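Local coordinates for LPXTG cell wall surface protein (Streptococcus gordonii, PDB 4IGB), which is a cell-wall-linked surface protein of a Gram-positive bacterium and probably acts as an adhesin, its N-terminal region being the part described here, at residues E197-K202 and T228-T233; E3-G8 and L210-N215; G141-V146 and T264-A269; D163-I168 and S256-Y261. All blocks are in the same frame, centred on the assembly; numbering follows the deposited sequence.

All four contacts lie in the N-terminal domain. Contacts 1 and 4 belong to one eight-stranded antiparallel sheet, where strands 198-202 and 256-262 are neighbours; the centres of the two contacts are about 13 Å apart. Contact 3 lies where strands 137-141 and 268-275 of a second, six-stranded sheet meet, with the loops next to them, its centre about 17 Å from that of contact 1. Contact 2 lies in a four-stranded mixed sheet, its centre about 16 Å from that of contact 1, and touches it through M213 and W230. Along the chain the first segments run 3-8, 141-146, 163-168, 197-202. The sodium ion bridges contacts 1 and 3, and Y261 of contact 4 bonds to its ligand E197.

Contact 1 of 4, residues E197-K202 and T228-T233; sequences ETFYVK and TSWIAT. With NA (sodium ion), chain V.
W230 has the largest share of this contact, with E197 and F199 next. The indole of W230 and the ring of F199 run alongside each other on one face of the sheet. CE3 of W230 comes to the edge of the F199 ring, 3.8 Å from CD1 of F199. With chi1 -64° and chi2 -96° the six-membered ring of the indole leans toward strand 198-202. Its CZ3 thus reaches CG2 of V201 at 3.9 Å. T228 CG2 lies over one face of the indole. L250 of strand 249-252, in the mixed sheet, packs on F199, V201 and W230.

Strands 198-202 and 228-231 run antiparallel. F199 and W230 form a hydrogen-bonded pair. W230 N gives a nearly straight bond to F199 O (2.7 Å), and F199 N returns one to W230 O (3.0 Å). Past the strand end, A232 N still bonds to E197 O at 3.0 Å. On the other face, CG2 of T198 rests on CB of S229 at 3.7 Å.

The side chain of E197 is extended, with CG anti to the backbone N (chi1 -176°). This carries the carboxylate to the sodium ion, which OE2 binds at 2.8 Å. The backbone O atoms of D186 and S268 also bind the ion. OE2 also bonds to Y261 OH, and OE1 takes the backbone N-H groups of D188 and A189. The carboxylate is therefore held through both oxygens. Its negative charge is probably balanced in part by the sodium ion, which joins this end of the sheet to D186 and to the start of strand 268-275.

Contact 2 of 4, residues E3-G8 and L210-N215; sequences EEIKNG and LRLMNN
Strands 3-7 and 210-214 run parallel, with axes 11° apart and 4.6 Å from each other at closest. The backbone bonds alternate from strand to strand. R211 N bonds to E3 O, I5 N to R211 O, M213 N to I5 O and N7 N to M213 O. N215 N closes the series on N7 O at 2.9 Å, a more bent bond from above the carbonyl plane.

R211 carries the largest part of the side-chain contact. Bends at chi2 and chi3 bring its guanidinium back toward strand 3-7. R211 NH2 bonds to I5 O at 3.2 Å, from well above the carbonyl plane, as a second donor beside M213 N. CB of E4 lies over one face of the guanidinium, and SD of M213 over the opposite face.

Strand 3-7 is an outermost strand of a four-stranded mixed sheet. It brings the start of the chain beside a strand some 200 residues later. R211 NH1 bonds to Q221. E4 OE2 is hydrogen-bonded to Y204 OH and Q221; it stands 4.1 Å from R211 NH1, too far for a salt bridge and well out of the guanidinium plane.

On the face opposite R211, I5 CG2 packs on L212 CD1 at 3.8 Å. On the R211 face, K6 CE reaches M213 SD at 3.9 Å. At the far end, one water bridges G8 O and N214 ND2, which also bonds to T9 O.

Contact 3 of 4, residues G141-V146 and T264-A269; sequences GNVPYV and TETCSA. With NA (sodium ion), chain V.
N142 turns its flat amide toward the turn at 264-267 and uses both ends. OD1 accepts from C267 N at 3.0 Å, and the donor nitrogen lies nearly along the amide C=O axis. ND2 gives a bond to T264 O, also at 3.0 Å, though that oxygen is tilted out of the amide plane. A second bond from ND2, to E265 O, is weak. CG of N142 sits between its own backbone N and carbonyl carbon (chi1 66°), and this folds the amide toward the backbone of the other segment. ND2 has a further partner in F158 O. The backbone adds another bond: N142 N gives to C267 O at 3.1 Å. A water donates to both N142 O and E265 O.

V143 points toward the same turn. Its CG2 lies against the backbone of C267, 3.4 Å from CA, which is tighter than a usual carbon contact. It also meets OG1 of T266 at 3.6 Å; that hydroxyl bonds to E46.

T264 forms an ST turn, its OG1 accepting from T266 N. T264 N also bonds to the sulfur of C267. This compact turn leads into strand 268-275 of the six-stranded antiparallel sheet, where that strand is next to 137-141.

G141 and S268 make a non-hydrogen-bonded antiparallel pair. Their CA atoms are 3.8 Å apart, and CB of S268 packs 3.6 Å from CA of G141, which has no side chain in the way. OG of S268 bonds to E139. The backbone O of S268 binds the sodium ion at 2.9 Å, together with E197 and D186.

Contact 4 of 4, residues D163-I168 and S256-Y261; sequences DVTAEI and SMNFGY
The ring of F259 receives V164 over one face. CB of V164 sits 3.9 Å from the ring centroid, 20° off the normal, in a CH-pi contact. CG1 of V164 is 3.6 Å from CZ of F259. At the ring edge, near the plane, CB of A166 meets CE2 of F259 at 4.0 Å. The F259 side chain leaves its backbone with chi1 70°, and this leans the ring across toward the neighbouring strand.

The backbones of V164 and F259 form a hydrogen-bonded antiparallel pair. V164 N bonds to F259 O at 2.8 Å. The return bond from F259 N to V164 O has the same length but is more bent, 132° at the hydrogen. A166 and M257 make the next such pair: A166 N to M257 O and M257 N to A166 O are both 2.9 Å.

The other face of the sheet, with D163, T165, E167, S256 and N258, is more polar. CG2 of T165 lies 3.8 Å from OG of S256. N100, on the strand at the other side of 158-170, bonds to both D163 OD1 and T165 OG1. E167 pairs with R169 in a salt bridge.

L97 of strand 91-106 packs on V164 and A166, and L273 of strand 268-275 on A166. The face with V164, A166 and F259 thus turns toward strand 268-275 of the six-stranded sheet, as in two sheets packed face to face, with the polar face turned away.

Contact 1 of 4, residues E197-K202 and T228-T233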
loop_
_atom_site.group_PDB
_atom_site.type_symbol
_atom_site.label_atom_id
_atom_site.label_comp_id
_atom_site.label_asym_id
_atom_site.label_seq_id
_atom_site.Cartn_x
_atom_site.Cartn_y
_atom_site.Cartn_z
ATOM N N GLU D 197 -17.062 13.559 5.342
ATOM C CA GLU D 197 -15.712 13.165 4.978
ATOM C C GLU D 197 -15.750 11.843 4.211
ATOM O O GLU D 197 -16.450 10.900 4.597
ATOM C CB GLU D 197 -14.847 13.042 6.224
ATOM C CG GLU D 197 -13.401 12.739 5.925
ATOM C CD GLU D 197 -12.557 12.669 7.177
ATOM O OE1 GLU D 197 -13.142 12.609 8.281
ATOM O OE2 GLU D 197 -11.306 12.683 7.054
ATOM N N THR D 198 -15.004 11.777 3.116
ATOM C CA THR D 198 -15.147 10.670 2.189
ATOM C C THR D 198 -13.816 10.257 1.609
ATOM O O THR D 198 -13.041 11.096 1.174
ATOM C CB THR D 198 -16.076 11.063 1.034
ATOM O OG1 THR D 198 -17.344 11.435 1.566
ATOM C CG2 THR D 198 -16.271 9.911 0.045
ATOM N N PHE D 199 -13.550 8.954 1.611
ATOM C CA PHE D 199 -12.377 8.418 0.945
ATOM C C PHE D 199 -12.856 7.571 -0.202
ATOM O O PHE D 199 -13.838 6.852 -0.066
ATOM C CB PHE D 199 -11.548 7.553 1.892
ATOM C CG PHE D 199 -10.388 6.873 1.220
ATOM C CD1 PHE D 199 -10.517 5.582 0.728
ATOM C CD2 PHE D 199 -9.169 7.530 1.076
ATOM C CE1 PHE D 199 -9.453 4.953 0.102
ATOM C CE2 PHE D 199 -8.098 6.918 0.459
ATOM C CZ PHE D 199 -8.236 5.621 -0.029
ATOM N N TYR D 200 -12.181 7.650 -1.341
ATOM C CA TYR D 200 -12.591 6.820 -2.462
ATOM C C TYR D 200 -11.459 6.301 -3.314
ATOM O O TYR D 200 -10.324 6.774 -3.232
ATOM C CB TYR D 200 -13.638 7.516 -3.335
ATOM C CG TYR D 200 -13.212 8.789 -4.044
ATOM C CD1 TYR D 200 -12.647 8.755 -5.321
ATOM C CD2 TYR D 200 -13.438 10.032 -3.464
ATOM C CE1 TYR D 200 -12.296 9.932 -5.986
ATOM C CE2 TYR D 200 -13.087 11.207 -4.121
ATOM C CZ TYR D 200 -12.518 11.148 -5.377
ATOM O OH TYR D 200 -12.181 12.323 -6.009
ATOM N N VAL D 201 -11.790 5.292 -4.111
ATOM C CA VAL D 201 -10.856 4.684 -5.031
ATOM C C VAL D 201 -11.538 4.626 -6.385
ATOM O O VAL D 201 -12.626 4.051 -6.526
ATOM C CB VAL D 201 -10.500 3.257 -4.602
ATOM C CG1 VAL D 201 -9.721 2.549 -5.704
ATOM C CG2 VAL D 201 -9.711 3.271 -3.261
ATOM N N LYS D 202 -10.917 5.237 -7.382
ATOM C CA LYS D 202 -11.456 5.192 -8.733
ATOM C C LYS D 202 -11.147 3.832 -9.351
ATOM O O LYS D 202 -10.105 3.250 -9.065
ATOM C CB LYS D 202 -10.875 6.332 -9.562
ATOM C CG LYS D 202 -11.271 7.699 -9.028
ATOM C CD LYS D 202 -10.899 8.812 -9.978
ATOM C CE LYS D 202 -11.639 8.669 -11.307
ATOM N NZ LYS D 202 -13.129 8.705 -11.153
ATOM N N THR D 228 -15.660 3.683 -5.945
ATOM C CA THR D 228 -16.297 3.233 -4.719
ATOM C C THR D 228 -15.809 4.127 -3.597
ATOM O O THR D 228 -14.606 4.419 -3.501
ATOM C CB THR D 228 -15.975 1.763 -4.452
ATOM O OG1 THR D 228 -16.648 0.970 -5.431
ATOM C CG2 THR D 228 -16.443 1.350 -3.071
ATOM N N SER D 229 -16.744 4.608 -2.784
ATOM C CA SER D 229 -16.422 5.546 -1.719
ATOM C C SER D 229 -16.729 4.951 -0.367
ATOM O O SER D 229 -17.580 4.075 -0.242
ATOM C CB SER D 229 -17.226 6.843 -1.869
ATOM O OG SER D 229 -16.957 7.460 -3.119
ATOM N N TRP D 230 -16.035 5.447 0.647
ATOM C CA TRP D 230 -16.362 5.128 2.016
ATOM C C TRP D 230 -16.619 6.441 2.726
ATOM O O TRP D 230 -15.784 7.337 2.719
ATOM C CB TRP D 230 -15.241 4.323 2.666
ATOM C CG TRP D 230 -15.065 2.979 2.004
ATOM C CD1 TRP D 230 -15.602 1.786 2.404
ATOM C CD2 TRP D 230 -14.313 2.703 0.818
ATOM N NE1 TRP D 230 -15.218 0.782 1.541
ATOM C CE2 TRP D 230 -14.429 1.321 0.560
ATOM C CE3 TRP D 230 -13.548 3.493 -0.052
ATOM C CZ2 TRP D 230 -13.812 0.711 -0.532
ATOM C CZ3 TRP D 230 -12.929 2.882 -1.134
ATOM C CH2 TRP D 230 -13.059 1.507 -1.361
ATOM N N ILE D 231 -17.797 6.541 3.321
ATOM C CA ILE D 231 -18.356 7.807 3.761
ATOM C C ILE D 231 -18.496 7.765 5.278
ATOM O O ILE D 231 -18.956 6.768 5.831
ATOM C CB ILE D 231 -19.745 7.991 3.112
ATOM C CG1 ILE D 231 -19.639 7.804 1.597
ATOM C CG2 ILE D 231 -20.362 9.337 3.459
ATOM C CD1 ILE D 231 -20.970 7.877 0.880
ATOM N N ALA D 232 -18.087 8.839 5.946
ATOM C CA ALA D 232 -18.196 8.952 7.397
ATOM C C ALA D 232 -19.649 8.823 7.827
ATOM O O ALA D 232 -20.531 9.366 7.165
ATOM C CB ALA D 232 -17.652 10.307 7.851
ATOM N N THR D 233 -19.895 8.132 8.940
ATOM C CA THR D 233 -21.227 8.127 9.558
ATOM C C THR D 233 -21.202 8.508 11.044
ATOM O O THR D 233 -22.229 8.864 11.622
ATOM C CB THR D 233 -21.914 6.756 9.451
ATOM O OG1 THR D 233 -21.243 5.811 10.302
ATOM C CG2 THR D 233 -21.934 6.263 8.007
HETATM NA NA NA V . -10.410 12.645 9.708
#

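Contact 2 of 4, residues E3-G8 and L210-N215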
loop_
_atom_site.group_PDB
_atom_site.type_symbol
_atom_site.label_atom_id
_atom_site.label_comp_id
_atom_site.label_asym_id
_atom_site.label_seq_id
_atom_site.Cartn_x
_atom_site.Cartn_y
_atom_site.Cartn_z
ATOM N N GLU D 3 -11.714 -9.111 -3.826
ATOM C CA GLU D 3 -12.088 -9.865 -2.651
ATOM C C GLU D 3 -12.343 -8.876 -1.534
ATOM O O GLU D 3 -11.480 -8.064 -1.205
ATOM C CB GLU D 3 -10.954 -10.809 -2.316
ATOM C CG GLU D 3 -11.198 -11.764 -1.202
ATOM C CD GLU D 3 -10.108 -12.809 -1.168
ATOM O OE1 GLU D 3 -9.701 -13.263 -2.261
ATOM O OE2 GLU D 3 -9.645 -13.159 -0.067
ATOM N N GLU D 4 -13.548 -8.905 -0.982
ATOM C CA GLU D 4 -13.872 -8.030 0.136
ATOM C C GLU D 4 -14.098 -8.882 1.373
ATOM O O GLU D 4 -14.822 -9.880 1.320
ATOM C CB GLU D 4 -15.100 -7.175 -0.179
ATOM C CG GLU D 4 -14.880 -6.177 -1.326
ATOM C CD GLU D 4 -16.131 -5.417 -1.707
ATOM O OE1 GLU D 4 -17.173 -6.060 -1.923
ATOM O OE2 GLU D 4 -16.087 -4.173 -1.782
ATOM N N ILE D 5 -13.475 -8.485 2.478
ATOM C CA ILE D 5 -13.508 -9.253 3.715
ATOM C C ILE D 5 -13.977 -8.384 4.868
ATOM O O ILE D 5 -13.505 -7.260 5.033
ATOM C CB ILE D 5 -12.105 -9.767 4.097
ATOM C CG1 ILE D 5 -11.472 -10.563 2.955
ATOM C CG2 ILE D 5 -12.173 -10.598 5.378
ATOM C CD1 ILE D 5 -12.167 -11.850 2.673
ATOM N N LYS D 6 -14.911 -8.903 5.661
ATOM C CA LYS D 6 -15.260 -8.263 6.917
ATOM C C LYS D 6 -15.153 -9.305 8.023
ATOM O O LYS D 6 -15.901 -10.284 8.037
ATOM C CB LYS D 6 -16.667 -7.666 6.875
ATOM C CG LYS D 6 -17.052 -6.977 8.179
ATOM C CD LYS D 6 -18.468 -6.385 8.148
ATOM C CE LYS D 6 -18.528 -5.117 7.314
ATOM N NZ LYS D 6 -19.797 -4.331 7.516
ATOM N N ASN D 7 -14.221 -9.100 8.949
ATOM C CA ASN D 7 -13.981 -10.092 9.983
ATOM C C ASN D 7 -13.369 -9.466 11.222
ATOM O O ASN D 7 -13.276 -8.232 11.331
ATOM C CB ASN D 7 -13.086 -11.215 9.452
ATOM C CG ASN D 7 -11.655 -10.763 9.221
ATOM O OD1 ASN D 7 -11.229 -9.727 9.732
ATOM N ND2 ASN D 7 -10.902 -11.552 8.466
ATOM N N GLY D 8 -12.942 -10.320 12.145
ATOM C CA GLY D 8 -12.470 -9.871 13.449
ATOM C C GLY D 8 -11.075 -9.278 13.498
ATOM O O GLY D 8 -10.627 -8.834 14.562
ATOM N N LEU D 210 -7.924 -6.720 -2.729
ATOM C CA LEU D 210 -8.513 -7.130 -1.470
ATOM C C LEU D 210 -8.856 -5.916 -0.621
ATOM O O LEU D 210 -8.053 -4.998 -0.455
ATOM C CB LEU D 210 -7.582 -8.097 -0.735
ATOM C CG LEU D 210 -8.111 -8.887 0.472
ATOM C CD1 LEU D 210 -7.214 -10.081 0.770
ATOM C CD2 LEU D 210 -8.207 -7.985 1.674
ATOM N N ARG D 211 -10.081 -5.895 -0.125
ATOM C CA ARG D 211 -10.511 -4.831 0.767
ATOM C C ARG D 211 -10.914 -5.429 2.113
ATOM O O ARG D 211 -11.843 -6.226 2.184
ATOM C CB ARG D 211 -11.679 -4.054 0.172
ATOM C CG ARG D 211 -12.195 -2.943 1.088
ATOM C CD ARG D 211 -13.698 -3.061 1.296
ATOM N NE ARG D 211 -14.056 -4.213 2.118
ATOM C CZ ARG D 211 -15.286 -4.443 2.571
ATOM N NH1 ARG D 211 -16.269 -3.609 2.262
ATOM N NH2 ARG D 211 -15.535 -5.503 3.331
ATOM N N LEU D 212 -10.214 -5.028 3.168
ATOM C CA LEU D 212 -10.456 -5.558 4.501
ATOM C C LEU D 212 -11.153 -4.549 5.385
ATOM O O LEU D 212 -10.711 -3.411 5.490
ATOM C CB LEU D 212 -9.139 -5.928 5.169
ATOM C CG LEU D 212 -9.240 -6.410 6.621
ATOM C CD1 LEU D 212 -9.932 -7.792 6.695
ATOM C CD2 LEU D 212 -7.854 -6.466 7.239
ATOM N N MET D 213 -12.242 -4.983 6.017
ATOM C CA MET D 213 -12.865 -4.250 7.107
ATOM C C MET D 213 -12.861 -5.093 8.364
ATOM O O MET D 213 -12.927 -6.327 8.307
ATOM C CB MET D 213 -14.317 -3.916 6.780
ATOM C CG MET D 213 -14.490 -2.743 5.839
ATOM S SD MET D 213 -16.233 -2.439 5.558
ATOM C CE MET D 213 -16.117 -0.962 4.510
ATOM N N ASN D 214 -12.796 -4.415 9.500
ATOM C CA ASN D 214 -13.119 -5.043 10.762
ATOM C C ASN D 214 -14.652 -5.123 10.895
ATOM O O ASN D 214 -15.375 -4.338 10.267
ATOM C CB ASN D 214 -12.490 -4.242 11.907
ATOM C CG ASN D 214 -12.873 -4.777 13.274
ATOM O OD1 ASN D 214 -13.795 -4.269 13.904
ATOM N ND2 ASN D 214 -12.161 -5.807 13.739
ATOM N N ASN D 215 -15.136 -6.074 11.698
ATOM C CA ASN D 215 -16.571 -6.247 11.993
ATOM C C ASN D 215 -17.314 -5.002 12.491
ATOM O O ASN D 215 -18.522 -4.895 12.311
ATOM C CB ASN D 215 -16.764 -7.353 13.047
ATOM C CG ASN D 215 -16.506 -8.743 12.492
ATOM O OD1 ASN D 215 -16.849 -9.038 11.353
ATOM N ND2 ASN D 215 -15.905 -9.601 13.300
HETATM O O HOH W 1 -12.991 -7.425 16.278
#

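Contact 3 of 4, residues G141-V146 and T264-A269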
loop_
_atom_site.group_PDB
_atom_site.type_symbol
_atom_site.label_atom_id
_atom_site.label_comp_id
_atom_site.label_asym_id
_atom_site.label_seq_id
_atom_site.Cartn_x
_atom_site.Cartn_y
_atom_site.Cartn_z
ATOM N N GLY D 141 -6.595 17.657 3.081
ATOM C CA GLY D 141 -7.703 18.306 3.757
ATOM C C GLY D 141 -7.622 19.816 3.666
ATOM O O GLY D 141 -6.681 20.359 3.088
ATOM N N ASN D 142 -8.605 20.494 4.251
ATOM C CA ASN D 142 -8.706 21.938 4.128
ATOM C C ASN D 142 -8.637 22.636 5.481
ATOM O O ASN D 142 -9.084 23.768 5.631
ATOM C CB ASN D 142 -9.990 22.314 3.388
ATOM C CG ASN D 142 -11.245 21.962 4.175
ATOM O OD1 ASN D 142 -11.188 21.243 5.178
ATOM N ND2 ASN D 142 -12.384 22.475 3.729
ATOM N N VAL D 143 -8.080 21.956 6.472
ATOM C CA VAL D 143 -7.842 22.588 7.756
ATOM C C VAL D 143 -6.499 23.291 7.654
ATOM O O VAL D 143 -5.482 22.645 7.431
ATOM C CB VAL D 143 -7.799 21.557 8.904
ATOM C CG1 VAL D 143 -7.667 22.260 10.249
ATOM C CG2 VAL D 143 -9.052 20.696 8.883
ATOM N N PRO D 144 -6.485 24.624 7.800
ATOM C CA PRO D 144 -5.234 25.359 7.600
ATOM C C PRO D 144 -4.194 25.057 8.659
ATOM O O PRO D 144 -4.524 24.792 9.816
ATOM C CB PRO D 144 -5.664 26.825 7.716
ATOM C CG PRO D 144 -7.108 26.821 7.432
ATOM C CD PRO D 144 -7.619 25.533 8.005
ATOM N N TYR D 145 -2.935 25.087 8.247
ATOM C CA TYR D 145 -1.832 25.169 9.190
ATOM C C TYR D 145 -1.173 26.523 8.972
ATOM O O TYR D 145 -0.836 26.868 7.842
ATOM C CB TYR D 145 -0.849 24.029 8.974
ATOM C CG TYR D 145 -1.442 22.698 9.354
ATOM C CD1 TYR D 145 -1.529 22.327 10.687
ATOM C CD2 TYR D 145 -1.925 21.815 8.387
ATOM C CE1 TYR D 145 -2.079 21.124 11.063
ATOM C CE2 TYR D 145 -2.478 20.583 8.756
ATOM C CZ TYR D 145 -2.553 20.254 10.106
ATOM O OH TYR D 145 -3.091 19.065 10.532
ATOM N N VAL D 146 -1.018 27.296 10.042
ATOM C CA VAL D 146 -0.550 28.673 9.914
ATOM C C VAL D 146 0.479 29.113 10.966
ATOM O O VAL D 146 0.617 28.500 12.035
ATOM C CB VAL D 146 -1.734 29.668 9.934
ATOM C CG1 VAL D 146 -2.744 29.314 8.848
ATOM C CG2 VAL D 146 -2.399 29.686 11.302
ATOM N N THR D 264 -15.086 18.098 4.626
ATOM C CA THR D 264 -16.234 18.885 5.011
ATOM C C THR D 264 -15.756 20.335 4.937
ATOM O O THR D 264 -14.729 20.617 4.317
ATOM C CB THR D 264 -16.622 18.566 6.440
ATOM O OG1 THR D 264 -15.536 18.924 7.293
ATOM C CG2 THR D 264 -16.900 17.067 6.608
ATOM N N GLU D 265 -16.478 21.245 5.583
ATOM C CA GLU D 265 -16.049 22.634 5.659
ATOM C C GLU D 265 -14.696 22.771 6.389
ATOM O O GLU D 265 -13.983 23.761 6.218
ATOM C CB GLU D 265 -17.121 23.489 6.347
ATOM C CG GLU D 265 -17.439 23.058 7.776
ATOM C CD GLU D 265 -18.392 24.011 8.476
ATOM O OE1 GLU D 265 -18.924 24.925 7.802
ATOM O OE2 GLU D 265 -18.607 23.849 9.698
ATOM N N THR D 266 -14.344 21.771 7.190
ATOM C CA THR D 266 -13.071 21.781 7.904
ATOM C C THR D 266 -12.664 20.386 8.418
ATOM O O THR D 266 -12.991 20.007 9.539
ATOM C CB THR D 266 -13.094 22.806 9.070
ATOM O OG1 THR D 266 -11.858 22.752 9.794
ATOM C CG2 THR D 266 -14.253 22.532 10.023
ATOM N N CYS D 267 -11.956 19.614 7.594
ATOM C CA CYS D 267 -11.383 18.354 8.070
ATOM C C CYS D 267 -10.249 17.868 7.170
ATOM O O CYS D 267 -10.037 18.375 6.065
ATOM C CB CYS D 267 -12.462 17.265 8.207
ATOM S SG CYS D 267 -12.963 16.502 6.645
ATOM N N SER D 268 -9.520 16.873 7.651
ATOM C CA SER D 268 -8.421 16.316 6.892
ATOM C C SER D 268 -8.196 14.891 7.351
ATOM O O SER D 268 -8.579 14.525 8.461
ATOM C CB SER D 268 -7.153 17.133 7.125
ATOM O OG SER D 268 -6.721 17.023 8.472
ATOM N N ALA D 269 -7.574 14.094 6.492
ATOM C CA ALA D 269 -7.188 12.745 6.843
ATOM C C ALA D 269 -5.688 12.588 6.647
ATOM O O ALA D 269 -5.063 13.361 5.915
ATOM C CB ALA D 269 -7.936 11.750 6.001
HETATM NA NA NA V . -10.410 12.645 9.708
HETATM O O HOH W 2 -11.669 24.873 6.363
#

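Contact 4 of 4, residues D163-I168 and S256-Y261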
loop_
_atom_site.group_PDB
_atom_site.type_symbol
_atom_site.label_atom_id
_atom_site.label_comp_id
_atom_site.label_asym_id
_atom_site.label_seq_id
_atom_site.Cartn_x
_atom_site.Cartn_y
_atom_site.Cartn_z
ATOM N N ASP D 163 -8.206 14.344 -6.234
ATOM C CA ASP D 163 -8.046 13.142 -7.038
ATOM C C ASP D 163 -6.558 12.846 -7.149
ATOM O O ASP D 163 -5.794 13.649 -7.701
ATOM C CB ASP D 163 -8.666 13.351 -8.422
ATOM C CG ASP D 163 -8.613 12.101 -9.283
ATOM O OD1 ASP D 163 -7.536 11.487 -9.402
ATOM O OD2 ASP D 163 -9.660 11.730 -9.842
ATOM N N VAL D 164 -6.147 11.696 -6.619
ATOM C CA VAL D 164 -4.738 11.446 -6.364
ATOM C C VAL D 164 -4.299 10.072 -6.855
ATOM O O VAL D 164 -5.059 9.106 -6.800
ATOM C CB VAL D 164 -4.434 11.560 -4.850
ATOM C CG1 VAL D 164 -2.940 11.485 -4.591
ATOM C CG2 VAL D 164 -5.026 12.855 -4.276
ATOM N N THR D 165 -3.061 9.982 -7.325
ATOM C CA THR D 165 -2.515 8.695 -7.719
ATOM C C THR D 165 -1.219 8.466 -6.966
ATOM O O THR D 165 -0.342 9.331 -6.948
ATOM C CB THR D 165 -2.278 8.590 -9.247
ATOM O OG1 THR D 165 -3.524 8.737 -9.939
ATOM C CG2 THR D 165 -1.688 7.235 -9.599
ATOM N N ALA D 166 -1.119 7.309 -6.317
ATOM C CA ALA D 166 0.056 6.953 -5.554
ATOM C C ALA D 166 0.669 5.730 -6.211
ATOM O O ALA D 166 -0.042 4.845 -6.662
ATOM C CB ALA D 166 -0.317 6.659 -4.099
ATOM N N GLU D 167 1.994 5.696 -6.281
ATOM C CA GLU D 167 2.693 4.612 -6.953
ATOM C C GLU D 167 3.984 4.349 -6.218
ATOM O O GLU D 167 4.642 5.282 -5.789
ATOM C CB GLU D 167 3.028 4.989 -8.403
ATOM C CG GLU D 167 3.528 3.813 -9.233
ATOM C CD GLU D 167 4.041 4.235 -10.602
ATOM O OE1 GLU D 167 4.247 5.450 -10.810
ATOM O OE2 GLU D 167 4.238 3.350 -11.464
ATOM N N ILE D 168 4.342 3.079 -6.063
ATOM C CA ILE D 168 5.676 2.741 -5.603
ATOM C C ILE D 168 6.416 2.068 -6.742
ATOM O O ILE D 168 5.806 1.358 -7.547
ATOM C CB ILE D 168 5.645 1.847 -4.367
ATOM C CG1 ILE D 168 4.790 0.599 -4.617
ATOM C CG2 ILE D 168 5.091 2.629 -3.185
ATOM C CD1 ILE D 168 4.666 -0.308 -3.356
ATOM N N SER D 256 0.255 0.561 -7.739
ATOM C CA SER D 256 -0.332 1.871 -7.875
ATOM C C SER D 256 -1.795 1.897 -7.409
ATOM O O SER D 256 -2.476 0.875 -7.379
ATOM C CB SER D 256 -0.228 2.300 -9.345
ATOM O OG SER D 256 -0.798 3.571 -9.534
ATOM N N MET D 257 -2.282 3.079 -7.069
ATOM C CA MET D 257 -3.684 3.235 -6.722
ATOM C C MET D 257 -4.144 4.666 -6.981
ATOM O O MET D 257 -3.517 5.630 -6.530
ATOM C CB MET D 257 -3.920 2.852 -5.252
ATOM C CG MET D 257 -5.374 2.604 -4.906
ATOM S SD MET D 257 -5.639 1.938 -3.236
ATOM C CE MET D 257 -5.059 0.260 -3.477
ATOM N N ASN D 258 -5.239 4.797 -7.713
ATOM C CA ASN D 258 -5.879 6.092 -7.909
ATOM C C ASN D 258 -6.971 6.241 -6.865
ATOM O O ASN D 258 -8.028 5.610 -6.975
ATOM C CB ASN D 258 -6.469 6.193 -9.324
ATOM C CG ASN D 258 -7.007 7.592 -9.652
ATOM O OD1 ASN D 258 -6.821 8.545 -8.890
ATOM N ND2 ASN D 258 -7.675 7.712 -10.795
ATOM N N PHE D 259 -6.708 7.055 -5.844
ATOM C CA PHE D 259 -7.684 7.299 -4.785
ATOM C C PHE D 259 -8.098 8.759 -4.744
ATOM O O PHE D 259 -7.571 9.596 -5.482
ATOM C CB PHE D 259 -7.137 6.872 -3.418
ATOM C CG PHE D 259 -6.027 7.746 -2.899
ATOM C CD1 PHE D 259 -6.283 8.735 -1.961
ATOM C CD2 PHE D 259 -4.726 7.570 -3.336
ATOM C CE1 PHE D 259 -5.250 9.543 -1.467
ATOM C CE2 PHE D 259 -3.697 8.369 -2.856
ATOM C CZ PHE D 259 -3.964 9.364 -1.921
ATOM N N GLY D 260 -9.055 9.059 -3.879
ATOM C CA GLY D 260 -9.564 10.401 -3.755
ATOM C C GLY D 260 -10.040 10.637 -2.346
ATOM O O GLY D 260 -10.223 9.694 -1.572
ATOM N N TYR D 261 -10.245 11.905 -2.021
ATOM C CA TYR D 261 -10.611 12.308 -0.683
ATOM C C TYR D 261 -11.367 13.614 -0.765
ATOM O O TYR D 261 -10.917 14.565 -1.414
ATOM C CB TYR D 261 -9.366 12.503 0.179
ATOM C CG TYR D 261 -9.685 13.009 1.571
ATOM C CD1 TYR D 261 -9.715 14.371 1.850
ATOM C CD2 TYR D 261 -9.987 12.126 2.597
ATOM C CE1 TYR D 261 -10.010 14.843 3.121
ATOM C CE2 TYR D 261 -10.275 12.585 3.877
ATOM C CZ TYR D 261 -10.293 13.940 4.132
ATOM O OH TYR D 261 -10.587 14.399 5.394
#